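Local coordinates for putative cytoplasmic protein (Salmonella enterica subsp. enterica serovar Typhimurium, PDB 4IQN) that is of unknown function but belongs to the DUF5066 family and folds around a four-stranded antiparallel sheet flanked by helices and long loops, at residues Tyr69-Ile74 / Asp129-Gln134; Asp93-Tyr98 / Ala152-Asn157; Pro123-Ile128 / Ala135-Ile140; Asn157-Ala162 / Ala205-Glu210. One frame throughout, in Å; residues are numbered along the deposited sequence.

Interaction 1 (Tyr69-Ile74 / Asp129-Gln134); sequences YNMPVI and DHVGDQ
Asp-129 N donates to Val-73 O over 2.9 Å, bent to 142° at the hydrogen, where the two chains pass in roughly reverse directions; Asp-129 and Val-131 bury the most surface. The CB of Asp-129 packs against the Pro-72 carbonyl, 3.5 Å from Pro-72 O, and against the proline ring. Its carboxylate turns elsewhere, OD1 pairing with Thr-76 OG1 at the start of helix 75-78. Val-131 covers one face of the Tyr-69 ring: with CG1 anti to the carbonyl carbon (chi1 -59°), that methyl stands over the ring centre as a CH-pi contact, 3.5 Å from the centroid and 14° off the normal. In one of its two modelled conformers, selenomethionine Met-71 bends at chi3, placing SE 4.1 Å from Val-131 CA and CE 3.6 Å from His-130 O. A water donates to both Pro-72 O and His-130 O, at 2.9 Å each, bridging two carbonyls that could not bond directly. Ile-173 of helix 166-175 touches both Tyr-69 and Val-131. The contact thus fastens the connection of a beta hairpin, between strands 124-128 and 135-140, to the loop leading into helix 75-78.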
loop_
_atom_site.group_PDB
_atom_site.type_symbol
_atom_site.label_atom_id
_atom_site.label_comp_id
_atom_site.label_asym_id
_atom_site.label_seq_id
_atom_site.Cartn_x
_atom_site.Cartn_y
_atom_site.Cartn_z
ATOM N N TYR B 69 -14.148 9.027 6.094
ATOM C CA TYR B 69 -13.559 9.267 7.389
ATOM C C TYR B 69 -12.974 10.667 7.534
ATOM O O TYR B 69 -12.471 11.001 8.578
ATOM C CB TYR B 69 -12.455 8.257 7.679
ATOM C CG TYR B 69 -12.877 6.843 7.960
ATOM C CD1 TYR B 69 -13.312 6.001 6.939
ATOM C CD2 TYR B 69 -12.815 6.341 9.244
ATOM C CE1 TYR B 69 -13.700 4.687 7.213
ATOM C CE2 TYR B 69 -13.143 5.043 9.523
ATOM C CZ TYR B 69 -13.580 4.208 8.510
ATOM O OH TYR B 69 -13.922 2.906 8.823
ATOM N N ASN B 70 -13.053 11.488 6.499
ATOM C CA ASN B 70 -12.381 12.785 6.489
ATOM C C ASN B 70 -10.864 12.690 6.640
ATOM O O ASN B 70 -10.231 13.532 7.289
ATOM C CB ASN B 70 -12.977 13.756 7.547
ATOM C CG ASN B 70 -12.881 15.200 7.099
ATOM O OD1 ASN B 70 -12.864 15.495 5.894
ATOM N ND2 ASN B 70 -12.824 16.096 8.034
HETATM N N MSE B 71 -10.285 11.670 6.023
HETATM C CA MSE B 71 -8.874 11.339 6.163
HETATM C C MSE B 71 -8.354 11.005 4.781
HETATM O O MSE B 71 -9.095 10.493 3.906
HETATM C CB MSE B 71 -8.663 10.123 7.101
HETATM C CG MSE B 71 -9.092 10.418 8.542
HETATM SE SE MSE B 71 -8.910 8.847 9.728
HETATM C CE MSE B 71 -6.979 8.954 10.073
ATOM N N PRO B 72 -7.072 11.252 4.558
ATOM C CA PRO B 72 -6.494 11.001 3.214
ATOM C C PRO B 72 -6.353 9.512 2.915
ATOM O O PRO B 72 -6.570 8.686 3.773
ATOM C CB PRO B 72 -5.148 11.719 3.262
ATOM C CG PRO B 72 -4.785 11.723 4.714
ATOM C CD PRO B 72 -6.067 11.825 5.475
ATOM N N VAL B 73 -6.016 9.223 1.682
ATOM C CA VAL B 73 -5.844 7.905 1.175
ATOM C C VAL B 73 -4.518 7.810 0.386
ATOM O O VAL B 73 -3.756 6.860 0.542
ATOM C CB VAL B 73 -7.013 7.516 0.269
ATOM C CG1 VAL B 73 -6.836 6.083 -0.199
ATOM C CG2 VAL B 73 -8.351 7.708 0.948
ATOM N N ILE B 74 -4.246 8.793 -0.462
ATOM C CA ILE B 74 -3.131 8.750 -1.377
ATOM C C ILE B 74 -2.200 9.961 -1.189
ATOM O O ILE B 74 -1.443 10.335 -2.095
ATOM C CB ILE B 74 -3.632 8.684 -2.848
ATOM C CG1 ILE B 74 -4.549 9.877 -3.213
ATOM C CG2 ILE B 74 -4.379 7.398 -3.086
ATOM C CD1 ILE B 74 -4.878 9.972 -4.693
ATOM N N ASP B 129 -2.543 5.790 2.998
ATOM C CA ASP B 129 -2.996 6.377 4.261
ATOM C C ASP B 129 -4.277 5.687 4.734
ATOM O O ASP B 129 -5.216 5.505 3.976
ATOM C CB ASP B 129 -3.217 7.866 4.098
ATOM C CG ASP B 129 -1.961 8.575 3.671
ATOM O OD1 ASP B 129 -1.036 8.638 4.523
ATOM O OD2 ASP B 129 -1.898 9.034 2.488
ATOM N N HIS B 130 -4.275 5.312 6.009
ATOM C CA HIS B 130 -5.258 4.392 6.569
ATOM C C HIS B 130 -6.026 5.088 7.683
ATOM O O HIS B 130 -5.659 6.200 8.153
ATOM C CB HIS B 130 -4.528 3.114 7.043
ATOM C CG HIS B 130 -5.434 2.042 7.564
ATOM N ND1 HIS B 130 -6.568 1.637 6.912
ATOM C CD2 HIS B 130 -5.342 1.273 8.677
ATOM C CE1 HIS B 130 -7.159 0.681 7.619
ATOM N NE2 HIS B 130 -6.437 0.459 8.695
ATOM N N VAL B 131 -7.114 4.460 8.066
ATOM C CA VAL B 131 -8.005 4.943 9.110
ATOM C C VAL B 131 -7.697 4.380 10.512
ATOM O O VAL B 131 -8.347 4.754 11.465
ATOM C CB VAL B 131 -9.475 4.672 8.769
ATOM C CG1 VAL B 131 -9.842 5.351 7.469
ATOM C CG2 VAL B 131 -9.774 3.173 8.736
ATOM N N GLY B 132 -6.728 3.481 10.618
ATOM C CA GLY B 132 -6.331 2.917 11.929
ATOM C C GLY B 132 -4.835 2.810 11.979
ATOM O O GLY B 132 -4.146 3.370 11.152
ATOM N N ASP B 133 -4.323 2.062 12.943
ATOM C CA ASP B 133 -2.875 2.020 13.170
ATOM C C ASP B 133 -2.089 1.056 12.291
ATOM O O ASP B 133 -0.888 1.206 12.156
ATOM C CB ASP B 133 -2.616 1.749 14.640
ATOM C CG ASP B 133 -3.144 2.857 15.509
ATOM O OD1 ASP B 133 -2.685 4.024 15.347
ATOM O OD2 ASP B 133 -4.049 2.564 16.320
ATOM N N GLN B 134 -2.732 0.074 11.685
ATOM C CA GLN B 134 -1.963 -0.836 10.827
ATOM C C GLN B 134 -1.440 -0.099 9.612
ATOM O O GLN B 134 -2.072 0.880 9.162
ATOM C CB GLN B 134 -2.808 -2.016 10.359
ATOM C CG GLN B 134 -3.303 -2.905 11.480
ATOM C CD GLN B 134 -3.976 -4.170 10.964
ATOM O OE1 GLN B 134 -4.358 -4.274 9.795
ATOM N NE2 GLN B 134 -4.086 -5.157 11.834
HETATM O O HOH W 1 -5.509 8.577 6.494
#

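Interaction 2 (Asp93-Tyr98 / Ala152-Asn157); sequences DEEAYY and ARMERN
Glu-95 and Met-154 lie alongside each other, pointing opposite ways, the glutamate coming off the helix and the selenomethionine off the strand. Met-154 is extended throughout, CG anti to the backbone N, which carries SE to 3.8 Å from Glu-95 CB and the terminal CE to 3.8 Å from Ala-96 CB. Glu-95 leaves its backbone in the same sense but bends at chi2 (72°), bringing its carboxylate to the chain just beyond the strand. There OE2 accepts from Arg-156 N over 2.8 Å, nearly straight at 165°, through the anti lone pair. A helix is in this way docked on the end of a strand in the four-stranded antiparallel sheet: the axes of 93-98 and 152-155 come within 8.9 Å at closest, and the bond falls at the tight turn joining 151-155 to 158-161. Arg-156 has a positive phi there, and its side chain extends beside Tyr-98, CG lying 3.6 Å from Tyr-98 CE2. Ring and guanidinium planes are 31° apart. The guanidinium turns back to its own neighbour, Arg-156 NH1 forming a salt bridge of 3.4 Å with Glu-155 OE2, while Glu-155 OE1 accepts from Gln-134 NE2.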
loop_
_atom_site.group_PDB
_atom_site.type_symbol
_atom_site.label_atom_id
_atom_site.label_comp_id
_atom_site.label_asym_id
_atom_site.label_seq_id
_atom_site.Cartn_x
_atom_site.Cartn_y
_atom_site.Cartn_z
ATOM N N ASP B 93 10.946 -0.447 7.867
ATOM C CA ASP B 93 11.838 -0.506 9.044
ATOM C C ASP B 93 11.285 0.184 10.288
ATOM O O ASP B 93 11.394 -0.361 11.372
ATOM C CB ASP B 93 13.234 0.009 8.698
ATOM C CG ASP B 93 13.865 -0.777 7.557
ATOM O OD1 ASP B 93 13.618 -0.405 6.399
ATOM O OD2 ASP B 93 14.609 -1.762 7.807
ATOM N N GLU B 94 10.710 1.379 10.133
ATOM C CA GLU B 94 10.149 2.116 11.260
ATOM C C GLU B 94 9.067 1.312 11.989
ATOM O O GLU B 94 9.096 1.200 13.218
ATOM C CB GLU B 94 9.589 3.483 10.830
ATOM C CG GLU B 94 10.641 4.474 10.337
ATOM C CD GLU B 94 11.223 5.381 11.423
ATOM O OE1 GLU B 94 10.653 5.468 12.524
ATOM O OE2 GLU B 94 12.234 6.006 11.177
ATOM N N GLU B 95 8.131 0.742 11.243
ATOM C CA GLU B 95 7.090 -0.069 11.866
ATOM C C GLU B 95 7.728 -1.264 12.554
ATOM O O GLU B 95 7.352 -1.583 13.676
ATOM C CB GLU B 95 6.074 -0.572 10.854
ATOM C CG GLU B 95 4.946 -1.413 11.479
ATOM C CD GLU B 95 3.941 -0.626 12.304
ATOM O OE1 GLU B 95 3.878 0.626 12.187
ATOM O OE2 GLU B 95 3.190 -1.277 13.077
ATOM N N ALA B 96 8.715 -1.890 11.918
ATOM C CA ALA B 96 9.371 -3.049 12.498
ATOM C C ALA B 96 10.124 -2.721 13.783
ATOM O O ALA B 96 10.193 -3.549 14.711
ATOM C CB ALA B 96 10.315 -3.691 11.497
ATOM N N TYR B 97 10.729 -1.539 13.817
ATOM C CA TYR B 97 11.473 -1.053 14.975
ATOM C C TYR B 97 10.503 -0.866 16.159
ATOM O O TYR B 97 10.802 -1.208 17.311
ATOM C CB TYR B 97 12.141 0.253 14.593
ATOM C CG TYR B 97 13.293 0.742 15.430
ATOM C CD1 TYR B 97 14.477 0.014 15.525
ATOM C CD2 TYR B 97 13.256 1.984 16.036
ATOM C CE1 TYR B 97 15.562 0.488 16.213
ATOM C CE2 TYR B 97 14.358 2.469 16.745
ATOM C CZ TYR B 97 15.510 1.725 16.812
ATOM O OH TYR B 97 16.628 2.165 17.509
ATOM N N TYR B 98 9.347 -0.301 15.870
ATOM C CA TYR B 98 8.276 -0.180 16.841
ATOM C C TYR B 98 7.844 -1.579 17.304
ATOM O O TYR B 98 7.551 -1.818 18.499
ATOM C CB TYR B 98 7.115 0.629 16.214
ATOM C CG TYR B 98 5.758 0.379 16.798
ATOM C CD1 TYR B 98 5.438 0.748 18.104
ATOM C CD2 TYR B 98 4.797 -0.216 16.043
ATOM C CE1 TYR B 98 4.167 0.496 18.619
ATOM C CE2 TYR B 98 3.542 -0.455 16.528
ATOM C CZ TYR B 98 3.221 -0.101 17.809
ATOM O OH TYR B 98 1.948 -0.380 18.237
ATOM N N ALA B 152 -0.773 -5.527 1.175
ATOM C CA ALA B 152 -0.148 -6.096 2.356
ATOM C C ALA B 152 -0.449 -5.207 3.531
ATOM O O ALA B 152 -0.493 -3.978 3.416
ATOM C CB ALA B 152 1.364 -6.211 2.189
ATOM N N ARG B 153 -0.660 -5.840 4.680
ATOM C CA ARG B 153 -0.772 -5.151 5.935
ATOM C C ARG B 153 0.388 -5.464 6.833
ATOM O O ARG B 153 1.008 -6.544 6.758
ATOM C CB ARG B 153 -2.083 -5.469 6.640
ATOM C CG ARG B 153 -3.302 -4.964 5.934
ATOM C CD ARG B 153 -4.592 -5.390 6.581
ATOM N NE ARG B 153 -5.772 -4.744 6.011
ATOM C CZ ARG B 153 -6.503 -3.810 6.614
ATOM N NH1 ARG B 153 -6.220 -3.402 7.864
ATOM N NH2 ARG B 153 -7.542 -3.308 5.971
HETATM N N MSE B 154 0.685 -4.516 7.713
HETATM C CA MSE B 154 1.741 -4.678 8.691
HETATM C C MSE B 154 1.364 -4.084 10.004
HETATM O O MSE B 154 0.808 -3.008 10.088
HETATM C CB MSE B 154 3.046 -4.091 8.183
HETATM C CG MSE B 154 4.249 -4.362 9.096
HETATM SE SE MSE B 154 5.800 -3.430 8.335
HETATM C CE MSE B 154 7.091 -4.320 9.503
ATOM N N GLU B 155 1.616 -4.823 11.063
ATOM C CA GLU B 155 1.397 -4.335 12.411
ATOM C C GLU B 155 2.510 -4.867 13.288
ATOM O O GLU B 155 2.646 -6.087 13.438
ATOM C CB GLU B 155 0.032 -4.840 12.901
ATOM C CG GLU B 155 -0.361 -4.481 14.313
ATOM C CD GLU B 155 -1.720 -5.071 14.634
ATOM O OE1 GLU B 155 -2.699 -4.326 14.446
ATOM O OE2 GLU B 155 -1.805 -6.286 15.024
ATOM N N ARG B 156 3.310 -3.961 13.868
ATOM C CA ARG B 156 4.410 -4.330 14.734
ATOM C C ARG B 156 5.350 -5.239 13.942
ATOM O O ARG B 156 5.851 -4.829 12.887
ATOM C CB ARG B 156 3.908 -4.968 16.069
ATOM C CG ARG B 156 3.106 -4.049 16.978
ATOM C CD ARG B 156 2.589 -4.804 18.194
ATOM N NE ARG B 156 1.560 -4.058 18.902
ATOM C CZ ARG B 156 0.242 -4.157 18.698
ATOM N NH1 ARG B 156 -0.267 -4.981 17.778
ATOM N NH2 ARG B 156 -0.588 -3.415 19.437
ATOM N N ASN B 157 5.505 -6.482 14.396
ATOM C CA ASN B 157 6.434 -7.446 13.825
ATOM C C ASN B 157 5.818 -8.358 12.739
ATOM O O ASN B 157 6.532 -9.188 12.151
ATOM C CB ASN B 157 7.022 -8.299 14.955
ATOM C CG ASN B 157 5.981 -9.059 15.699
ATOM O OD1 ASN B 157 4.946 -8.528 16.092
ATOM N ND2 ASN B 157 6.215 -10.326 15.856
#

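Interaction 3 (Pro123-Ile128 / Ala135-Ile140); sequences PALIRI and AIFIYI
Ile-126 O accepts from Ile-138 N over 2.7 Å and also receives a CA-H...O contact from Phe-137 CA at 3.2 Å. The return bond, Ile-126 N to Ile-138 O at 3.1 Å, completes a hydrogen-bonded pair in this antiparallel beta hairpin, which forms one side of the four-stranded sheet. Ile-126, Ile-128, Ile-136, Ile-138 and Ile-140 share one face with Ala-124; Ile-126 CD1 meets Ile-140 CD1, and Ile-128 CG1 meets Ile-138 CG1. On the face of Leu-125, Leu-125 CD1 sits over the centre of the Phe-137 ring, 2° off its normal, while CD2 approaches the edge of Tyr-139. Pro-123 CG covers a face of Tyr-139, whose hydroxyl bonds Glu-210. In Arg-127 an extended chain, CG anti to the backbone N (chi1 -170°), carries the guanidinium past Phe-137 to lie with one face against Ala-135 CB; NH1 pairs with Tyr-90. One water accepts from Arg-127 NE and Ile-136 N and donates to Ile-128 O at 2.6 Å.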
loop_
_atom_site.group_PDB
_atom_site.type_symbol
_atom_site.label_atom_id
_atom_site.label_comp_id
_atom_site.label_asym_id
_atom_site.label_seq_id
_atom_site.Cartn_x
_atom_site.Cartn_y
_atom_site.Cartn_z
ATOM N N PRO B 123 9.915 -6.797 -3.044
ATOM C CA PRO B 123 9.182 -5.900 -3.911
ATOM C C PRO B 123 9.059 -4.523 -3.261
ATOM O O PRO B 123 9.137 -4.366 -2.045
ATOM C CB PRO B 123 7.828 -6.550 -4.007
ATOM C CG PRO B 123 7.648 -7.207 -2.683
ATOM C CD PRO B 123 8.992 -7.748 -2.375
ATOM N N ALA B 124 8.845 -3.525 -4.104
ATOM C CA ALA B 124 8.569 -2.194 -3.625
ATOM C C ALA B 124 7.214 -2.195 -2.897
ATOM O O ALA B 124 6.355 -3.086 -3.110
ATOM C CB ALA B 124 8.542 -1.222 -4.793
ATOM N N LEU B 125 7.036 -1.179 -2.056
ATOM C CA LEU B 125 5.810 -0.888 -1.344
ATOM C C LEU B 125 5.333 0.531 -1.598
ATOM O O LEU B 125 6.156 1.483 -1.604
ATOM C CB LEU B 125 6.060 -1.012 0.157
ATOM C CG LEU B 125 6.572 -2.345 0.675
ATOM C CD1 LEU B 125 6.903 -2.194 2.140
ATOM C CD2 LEU B 125 5.593 -3.500 0.456
ATOM N N ILE B 126 4.022 0.684 -1.743
ATOM C CA ILE B 126 3.399 2.018 -1.767
ATOM C C ILE B 126 2.504 2.106 -0.531
ATOM O O ILE B 126 1.601 1.267 -0.359
ATOM C CB ILE B 126 2.555 2.292 -3.033
ATOM C CG1 ILE B 126 3.377 2.175 -4.312
ATOM C CG2 ILE B 126 1.893 3.655 -2.929
ATOM C CD1 ILE B 126 2.553 2.295 -5.564
ATOM N N ARG B 127 2.770 3.062 0.340
ATOM C CA ARG B 127 1.973 3.207 1.544
ATOM C C ARG B 127 0.662 3.953 1.247
ATOM O O ARG B 127 0.648 5.023 0.604
ATOM C CB ARG B 127 2.728 3.892 2.669
ATOM C CG ARG B 127 1.960 3.819 3.999
ATOM C CD ARG B 127 2.770 4.124 5.237
ATOM N NE ARG B 127 1.944 3.853 6.422
ATOM C CZ ARG B 127 2.385 3.671 7.665
ATOM N NH1 ARG B 127 3.668 3.694 7.935
ATOM N NH2 ARG B 127 1.512 3.435 8.658
ATOM N N ILE B 128 -0.436 3.385 1.677
ATOM C CA ILE B 128 -1.766 3.976 1.576
ATOM C C ILE B 128 -2.117 4.532 2.954
ATOM O O ILE B 128 -1.968 3.842 3.965
ATOM C CB ILE B 128 -2.816 2.908 1.121
ATOM C CG1 ILE B 128 -2.542 2.430 -0.312
ATOM C CG2 ILE B 128 -4.263 3.353 1.282
ATOM C CD1 ILE B 128 -2.635 3.506 -1.352
ATOM N N ALA B 135 -0.307 -0.546 9.086
ATOM C CA ALA B 135 0.245 -0.004 7.822
ATOM C C ALA B 135 -0.421 -0.760 6.695
ATOM O O ALA B 135 -0.541 -1.982 6.746
ATOM C CB ALA B 135 1.746 -0.217 7.765
ATOM N N ILE B 136 -0.832 -0.033 5.675
ATOM C CA ILE B 136 -1.441 -0.555 4.446
ATOM C C ILE B 136 -0.501 -0.262 3.283
ATOM O O ILE B 136 -0.142 0.898 3.068
ATOM C CB ILE B 136 -2.781 0.126 4.159
ATOM C CG1 ILE B 136 -3.717 0.159 5.382
ATOM C CG2 ILE B 136 -3.459 -0.439 2.930
ATOM C CD1 ILE B 136 -4.101 -1.204 5.904
ATOM N N PHE B 137 -0.080 -1.303 2.588
ATOM C CA PHE B 137 0.790 -1.197 1.429
ATOM C C PHE B 137 0.212 -1.798 0.179
ATOM O O PHE B 137 -0.399 -2.870 0.209
ATOM C CB PHE B 137 2.129 -1.890 1.672
ATOM C CG PHE B 137 2.888 -1.402 2.870
ATOM C CD1 PHE B 137 3.374 -0.090 2.940
ATOM C CD2 PHE B 137 3.134 -2.246 3.941
ATOM C CE1 PHE B 137 4.073 0.347 4.040
ATOM C CE2 PHE B 137 3.863 -1.830 5.028
ATOM C CZ PHE B 137 4.323 -0.520 5.097
ATOM N N ILE B 138 0.427 -1.125 -0.961
ATOM C CA ILE B 138 0.292 -1.783 -2.224
ATOM C C ILE B 138 1.587 -2.565 -2.431
ATOM O O ILE B 138 2.683 -2.022 -2.313
ATOM C CB ILE B 138 0.082 -0.803 -3.402
ATOM C CG1 ILE B 138 -1.065 0.172 -3.095
ATOM C CG2 ILE B 138 -0.195 -1.618 -4.633
ATOM C CD1 ILE B 138 -1.274 1.150 -4.217
ATOM N N TYR B 139 1.471 -3.870 -2.620
ATOM C CA TYR B 139 2.623 -4.775 -2.689
ATOM C C TYR B 139 3.016 -4.949 -4.168
ATOM O O TYR B 139 2.286 -5.562 -4.940
ATOM C CB TYR B 139 2.229 -6.139 -2.066
ATOM C CG TYR B 139 3.364 -6.983 -1.571
ATOM C CD1 TYR B 139 4.205 -6.529 -0.557
ATOM C CD2 TYR B 139 3.557 -8.291 -2.039
ATOM C CE1 TYR B 139 5.257 -7.293 -0.068
ATOM C CE2 TYR B 139 4.599 -9.070 -1.564
ATOM C CZ TYR B 139 5.436 -8.591 -0.565
ATOM O OH TYR B 139 6.472 -9.373 -0.107
ATOM N N ILE B 140 4.131 -4.357 -4.566
ATOM C CA ILE B 140 4.411 -4.196 -6.004
ATOM C C ILE B 140 5.106 -5.405 -6.590
ATOM O O ILE B 140 6.342 -5.446 -6.694
ATOM C CB ILE B 140 5.236 -2.947 -6.262
ATOM C CG1 ILE B 140 4.541 -1.709 -5.654
ATOM C CG2 ILE B 140 5.428 -2.754 -7.750
ATOM C CD1 ILE B 140 3.183 -1.406 -6.217
HETATM O O HOH W 2 -0.789 2.906 6.131
#

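Interaction 4 (Asn157-Ala162 / Ala205-Glu210); sequences NEFWLA and ALLDLE
Phe-159 lies flat against the Glu-210 side chain, ring and carboxylate planes only 14° apart. The ring swings out from the edge strand with CG anti to the backbone N (chi1 -173°), turning one face to the glutamate. Glu-210 bends at chi2 (-77°), folding its chain across that face: CG makes a CH-pi contact 4.1 Å from the centroid, and CD stands 3.9 Å above the plane toward the rim. Leu-207 CD2 comes to the ring's edge, 4.1 Å from Phe-159 CE1. The other branch, Leu-207 CD1, approaches Leu-161 CG to 3.3 Å, a very close approach that, with the unusual torsions of Leu-161, may reflect an uncertain side chain. These two leucines cross at about a right angle. Two waters lie within bonding distance of Glu-210 O, one also near Phe-159 O and the other near Asn-157 O, though they have too few protons for every acceptor around them. The end of helix 195-208 and the residues after it thus cover outermost strand 158-161. With no direct hydrogen bond across, the join rests mainly on apolar contact, with waters between the backbones. The carboxylate's partners, Arg-41, Tyr-139 and Trp-116, probably keep it ionised and flat on the ring.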
loop_
_atom_site.group_PDB
_atom_site.type_symbol
_atom_site.label_atom_id
_atom_site.label_comp_id
_atom_site.label_asym_id
_atom_site.label_seq_id
_atom_site.Cartn_x
_atom_site.Cartn_y
_atom_site.Cartn_z
ATOM N N ASN B 157 5.505 -6.482 14.396
ATOM C CA ASN B 157 6.434 -7.446 13.825
ATOM C C ASN B 157 5.818 -8.358 12.739
ATOM O O ASN B 157 6.532 -9.188 12.151
ATOM C CB ASN B 157 7.022 -8.299 14.955
ATOM C CG ASN B 157 5.981 -9.059 15.699
ATOM O OD1 ASN B 157 4.946 -8.528 16.092
ATOM N ND2 ASN B 157 6.215 -10.326 15.856
ATOM N N GLU B 158 4.501 -8.218 12.518
ATOM C CA GLU B 158 3.725 -9.068 11.606
ATOM C C GLU B 158 3.506 -8.353 10.246
ATOM O O GLU B 158 3.202 -7.157 10.203
ATOM C CB GLU B 158 2.374 -9.435 12.227
ATOM C CG GLU B 158 2.447 -10.234 13.541
ATOM C CD GLU B 158 2.934 -11.672 13.400
ATOM O OE1 GLU B 158 3.063 -12.205 12.285
ATOM O OE2 GLU B 158 3.172 -12.304 14.454
ATOM N N PHE B 159 3.681 -9.091 9.162
ATOM C CA PHE B 159 3.528 -8.577 7.795
ATOM C C PHE B 159 2.843 -9.642 6.969
ATOM O O PHE B 159 3.346 -10.761 6.893
ATOM C CB PHE B 159 4.914 -8.264 7.217
ATOM C CG PHE B 159 4.888 -7.570 5.869
ATOM C CD1 PHE B 159 4.518 -8.233 4.731
ATOM C CD2 PHE B 159 5.270 -6.248 5.766
ATOM C CE1 PHE B 159 4.493 -7.569 3.503
ATOM C CE2 PHE B 159 5.241 -5.575 4.537
ATOM C CZ PHE B 159 4.837 -6.229 3.428
ATOM N N TRP B 160 1.703 -9.322 6.374
ATOM C CA TRP B 160 0.929 -10.303 5.635
ATOM C C TRP B 160 0.181 -9.767 4.431
ATOM O O TRP B 160 -0.213 -8.591 4.381
ATOM C CB TRP B 160 -0.079 -11.032 6.574
ATOM C CG TRP B 160 -1.188 -10.141 7.145
ATOM C CD1 TRP B 160 -2.443 -10.014 6.679
ATOM C CD2 TRP B 160 -1.096 -9.229 8.279
ATOM N NE1 TRP B 160 -3.175 -9.141 7.447
ATOM C CE2 TRP B 160 -2.373 -8.621 8.422
ATOM C CE3 TRP B 160 -0.065 -8.844 9.135
ATOM C CZ2 TRP B 160 -2.664 -7.694 9.417
ATOM C CZ3 TRP B 160 -0.344 -7.902 10.131
ATOM C CH2 TRP B 160 -1.651 -7.343 10.259
ATOM N N LEU B 161 -0.113 -10.662 3.506
ATOM C CA LEU B 161 -0.959 -10.296 2.368
ATOM C C LEU B 161 -2.391 -10.273 2.857
ATOM O O LEU B 161 -2.838 -11.193 3.578
ATOM C CB LEU B 161 -0.845 -11.257 1.222
ATOM C CG LEU B 161 0.046 -10.995 0.022
ATOM C CD1 LEU B 161 -0.563 -11.635 -1.206
ATOM C CD2 LEU B 161 0.384 -9.568 -0.301
ATOM N N ALA B 162 -3.099 -9.230 2.463
ATOM C CA ALA B 162 -4.427 -8.926 3.002
ATOM C C ALA B 162 -5.408 -8.827 1.836
ATOM O O ALA B 162 -5.619 -9.821 1.135
ATOM C CB ALA B 162 -4.376 -7.668 3.851
ATOM N N ALA B 205 6.874 -16.800 -1.962
ATOM C CA ALA B 205 8.312 -16.832 -1.719
ATOM C C ALA B 205 8.785 -15.444 -1.249
ATOM O O ALA B 205 9.710 -15.338 -0.447
ATOM C CB ALA B 205 9.071 -17.270 -2.968
ATOM N N LEU B 206 8.148 -14.389 -1.753
ATOM C CA LEU B 206 8.462 -13.032 -1.305
ATOM C C LEU B 206 7.983 -12.742 0.128
ATOM O O LEU B 206 8.726 -12.210 0.957
ATOM C CB LEU B 206 7.896 -12.017 -2.296
ATOM C CG LEU B 206 8.460 -12.200 -3.732
ATOM C CD1 LEU B 206 7.857 -11.189 -4.686
ATOM C CD2 LEU B 206 9.981 -12.152 -3.780
ATOM N N LEU B 207 6.757 -13.125 0.417
ATOM C CA LEU B 207 6.198 -12.961 1.738
ATOM C C LEU B 207 6.999 -13.709 2.794
ATOM O O LEU B 207 7.131 -13.242 3.929
ATOM C CB LEU B 207 4.745 -13.395 1.754
ATOM C CG LEU B 207 3.839 -12.422 1.000
ATOM C CD1 LEU B 207 2.560 -13.133 0.557
ATOM C CD2 LEU B 207 3.599 -11.256 1.929
ATOM N N ASP B 208 7.562 -14.845 2.420
ATOM C CA ASP B 208 8.456 -15.605 3.316
ATOM C C ASP B 208 9.687 -14.804 3.723
ATOM O O ASP B 208 10.210 -15.025 4.773
ATOM C CB ASP B 208 8.902 -16.899 2.644
ATOM C CG ASP B 208 9.893 -17.686 3.469
ATOM O OD1 ASP B 208 9.527 -18.111 4.595
ATOM O OD2 ASP B 208 11.036 -17.905 2.972
ATOM N N LEU B 209 10.126 -13.861 2.881
ATOM C CA LEU B 209 11.276 -13.031 3.165
ATOM C C LEU B 209 10.986 -11.805 4.034
ATOM O O LEU B 209 11.922 -11.138 4.464
ATOM C CB LEU B 209 11.892 -12.552 1.849
ATOM C CG LEU B 209 12.417 -13.658 0.932
ATOM C CD1 LEU B 209 12.851 -13.062 -0.394
ATOM C CD2 LEU B 209 13.553 -14.423 1.562
ATOM N N GLU B 210 9.710 -11.499 4.270
ATOM C CA GLU B 210 9.322 -10.327 5.024
ATOM C C GLU B 210 9.442 -10.605 6.521
ATOM O O GLU B 210 8.469 -11.024 7.184
ATOM C CB GLU B 210 7.924 -9.876 4.648
ATOM C CG GLU B 210 7.697 -9.550 3.167
ATOM C CD GLU B 210 8.236 -8.216 2.691
ATOM O OE1 GLU B 210 8.921 -7.473 3.472
ATOM O OE2 GLU B 210 7.982 -7.947 1.479
HETATM O O HOH W 3 6.839 -11.010 9.553
HETATM O O HOH W 4 6.090 -12.169 7.073
#

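Interaction 3 is the core contact, almost wholly buried near the chain centre, and it alone relies on direct strand-to-strand backbone bonds. Interactions 2 and 4 reach the same sheet, and interaction 1 holds its hairpin connection, the one between the two strands of interaction 3, partly through water. Interactions 2 and 4 share Asn-157 and meet at the paired strands 151-155 and 158-161, one bringing a helix to the turn, the other a helix end to the outer strand. Interaction 2 mixes selenomethionine packing with a carboxylate-amide bond, whereas interaction 4, at the surface, has no direct polar bond. Gln-134 ties interaction 1 to interaction 2, and Tyr-139 OH ties interaction 3 to interaction 4.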